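Local structure of alpha-galactosidase (Umbelopsis vinacea, 3A5V) at residues V256-W261 / D362-K367. The protein probably hydrolyses terminal alpha-linked galactose residues from oligosaccharides and other galactosides, as a family 27 glycoside hydrolase that assembles as a tetramer. Numbering follows the deposited sequence.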
loop_
_atom_site.group_PDB
_atom_site.type_symbol
_atom_site.label_atom_id
_atom_site.label_comp_id
_atom_site.label_asym_id
_atom_site.label_seq_id
_atom_site.Cartn_x
_atom_site.Cartn_y
_atom_site.Cartn_z
ATOM N N VAL A 256 15.167 -0.062 -29.901
ATOM C CA VAL A 256 14.723 -0.822 -28.735
ATOM C C VAL A 256 13.322 -0.406 -28.301
ATOM O O VAL A 256 12.438 -1.236 -28.099
ATOM C CB VAL A 256 15.732 -0.673 -27.556
ATOM C CG1 VAL A 256 15.214 -1.412 -26.273
ATOM C CG2 VAL A 256 17.023 -1.234 -27.969
ATOM N N HIS A 257 13.151 0.898 -28.165
ATOM C CA HIS A 257 11.900 1.545 -27.797
ATOM C C HIS A 257 10.775 1.083 -28.736
ATOM O O HIS A 257 9.777 0.510 -28.280
ATOM C CB HIS A 257 12.191 3.062 -27.833
ATOM C CG HIS A 257 10.995 3.967 -27.736
ATOM N ND1 HIS A 257 9.956 3.767 -26.854
ATOM C CD2 HIS A 257 10.740 5.145 -28.360
ATOM C CE1 HIS A 257 9.092 4.763 -26.965
ATOM N NE2 HIS A 257 9.551 5.617 -27.866
ATOM N N TYR A 258 10.980 1.238 -30.044
ATOM C CA TYR A 258 9.953 0.841 -31.014
ATOM C C TYR A 258 9.659 -0.672 -30.967
ATOM O O TYR A 258 8.500 -1.098 -31.001
ATOM C CB TYR A 258 10.377 1.273 -32.432
ATOM C CG TYR A 258 9.265 1.169 -33.453
ATOM C CD1 TYR A 258 8.997 -0.047 -34.087
ATOM C CD2 TYR A 258 8.472 2.275 -33.767
ATOM C CE1 TYR A 258 7.969 -0.178 -35.007
ATOM C CE2 TYR A 258 7.429 2.163 -34.713
ATOM C CZ TYR A 258 7.191 0.923 -35.323
ATOM O OH TYR A 258 6.187 0.775 -36.266
ATOM N N THR A 259 10.717 -1.473 -30.923
ATOM C CA THR A 259 10.591 -2.946 -30.901
ATOM C C THR A 259 9.726 -3.444 -29.740
ATOM O O THR A 259 8.835 -4.284 -29.928
ATOM C CB THR A 259 11.990 -3.608 -30.791
ATOM O OG1 THR A 259 12.791 -3.250 -31.938
ATOM C CG2 THR A 259 11.873 -5.151 -30.664
ATOM N N ILE A 260 10.017 -2.955 -28.534
ATOM C CA ILE A 260 9.313 -3.419 -27.349
ATOM C C ILE A 260 7.863 -2.926 -27.347
ATOM O O ILE A 260 6.968 -3.696 -27.048
ATOM C CB ILE A 260 10.063 -3.051 -26.018
ATOM C CG1 ILE A 260 11.468 -3.703 -25.972
ATOM C CG2 ILE A 260 9.247 -3.464 -24.777
ATOM C CD1 ILE A 260 11.468 -5.260 -26.003
ATOM N N TRP A 261 7.637 -1.656 -27.690
ATOM C CA TRP A 261 6.263 -1.140 -27.842
ATOM C C TRP A 261 5.490 -1.997 -28.869
ATOM O O TRP A 261 4.340 -2.390 -28.637
ATOM C CB TRP A 261 6.305 0.309 -28.333
ATOM C CG TRP A 261 6.346 1.405 -27.243
ATOM C CD1 TRP A 261 5.512 2.486 -27.179
ATOM C CD2 TRP A 261 7.251 1.534 -26.118
ATOM N NE1 TRP A 261 5.827 3.273 -26.106
ATOM C CE2 TRP A 261 6.888 2.723 -25.434
ATOM C CE3 TRP A 261 8.319 0.762 -25.616
ATOM C CZ2 TRP A 261 7.550 3.165 -24.262
ATOM C CZ3 TRP A 261 8.985 1.202 -24.443
ATOM C CH2 TRP A 261 8.590 2.398 -23.783
ATOM N N ASP A 362 15.687 -12.086 -39.276
ATOM C CA ASP A 362 15.936 -10.829 -38.578
ATOM C C ASP A 362 14.998 -9.802 -39.201
ATOM O O ASP A 362 15.141 -9.463 -40.387
ATOM C CB ASP A 362 17.406 -10.415 -38.717
ATOM C CG ASP A 362 17.761 -9.165 -37.907
ATOM O OD1 ASP A 362 16.958 -8.193 -37.869
ATOM O OD2 ASP A 362 18.864 -9.150 -37.312
ATOM N N LEU A 363 14.040 -9.320 -38.403
ATOM C CA LEU A 363 12.965 -8.456 -38.913
ATOM C C LEU A 363 13.384 -7.020 -39.221
ATOM O O LEU A 363 12.806 -6.372 -40.112
ATOM C CB LEU A 363 11.759 -8.468 -37.963
ATOM C CG LEU A 363 11.091 -9.833 -37.749
ATOM C CD1 LEU A 363 9.769 -9.616 -37.036
ATOM C CD2 LEU A 363 10.869 -10.607 -39.085
ATOM N N TRP A 364 14.373 -6.517 -38.489
ATOM C CA TRP A 364 14.934 -5.187 -38.780
ATOM C C TRP A 364 15.745 -5.192 -40.068
ATOM O O TRP A 364 15.597 -4.292 -40.901
ATOM C CB TRP A 364 15.793 -4.668 -37.615
ATOM C CG TRP A 364 14.922 -4.169 -36.477
ATOM C CD1 TRP A 364 14.850 -4.684 -35.206
ATOM C CD2 TRP A 364 13.975 -3.090 -36.530
ATOM N NE1 TRP A 364 13.931 -3.985 -34.463
ATOM C CE2 TRP A 364 13.379 -2.997 -35.244
ATOM C CE3 TRP A 364 13.593 -2.174 -37.530
ATOM C CZ2 TRP A 364 12.402 -2.036 -34.928
ATOM C CZ3 TRP A 364 12.609 -1.210 -37.218
ATOM C CH2 TRP A 364 12.027 -1.152 -35.924
ATOM N N LYS A 365 16.603 -6.201 -40.210
ATOM C CA LYS A 365 17.449 -6.357 -41.404
ATOM C C LYS A 365 16.633 -6.870 -42.581
ATOM O O LYS A 365 17.025 -6.689 -43.750
ATOM C CB LYS A 365 18.650 -7.267 -41.097
ATOM C CG LYS A 365 19.628 -6.628 -40.113
ATOM C CD LYS A 365 20.711 -7.580 -39.552
ATOM C CE LYS A 365 21.070 -7.193 -38.093
ATOM N NZ LYS A 365 21.777 -5.886 -37.959
ATOM N N GLN A 366 15.478 -7.462 -42.268
ATOM C CA GLN A 366 14.599 -8.108 -43.249
ATOM C C GLN A 366 15.377 -9.154 -44.069
ATOM O O GLN A 366 15.412 -9.120 -45.308
ATOM C CB GLN A 366 13.903 -7.072 -44.139
ATOM C CG GLN A 366 13.036 -6.061 -43.366
ATOM C CD GLN A 366 12.228 -5.164 -44.286
ATOM O OE1 GLN A 366 12.641 -4.884 -45.411
ATOM N NE2 GLN A 366 11.067 -4.721 -43.819
ATOM N N LYS A 367 16.018 -10.074 -43.354
ATOM C CA LYS A 367 16.739 -11.160 -44.001
ATOM C C LYS A 367 16.694 -12.422 -43.155
ATOM O O LYS A 367 16.647 -12.360 -41.917
ATOM C CB LYS A 367 18.188 -10.769 -44.293
ATOM C CG LYS A 367 19.036 -10.582 -43.064
ATOM C CD LYS A 367 20.510 -10.441 -43.409
ATOM C CE LYS A 367 21.324 -10.188 -42.140
ATOM N NZ LYS A 367 22.705 -9.745 -42.476
#
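Tyr258 and Thr259, consecutive residues of helix 251-263 on the outside of the beta/alpha barrel, receive the indole of Trp364, which reaches over from the hairpin turn between strands 358-362 and 367-372 of the C-terminal beta sandwich. Tyr258 brings one ortho carbon, CD1, to 3.7 Å from Trp364 CH2, on the benzene part of the indole; its own ring meets that carbon obliquely, while its hydroxyl is hydrogen-bonded to that of Tyr45. At Thr259 the contact becomes polar. Trp364 NE1 donates to Thr259 OG1 over 2.9 Å, with the oxygen close to the indole plane. The N-H...O angle is nevertheless bent to 139°. With chi1 at -61°, OG1 lies beside the backbone N of Thr259, where it also hydrogen-bonds the carbonyl of Arg255 one helical turn back, a residue whose side chain makes a cation-pi contact with the indole. Asp362 OD1 shapes the turn, accepting a nearly straight bond from Lys365 N in an Asx motif, and Arg386 forms a salt bridge with its other oxygen. One threonine hydroxyl thus links helix backbone and indole, which probably helps to fix the rotation of the indole and satisfies its N-H at the interface between catalytic barrel and sandwich.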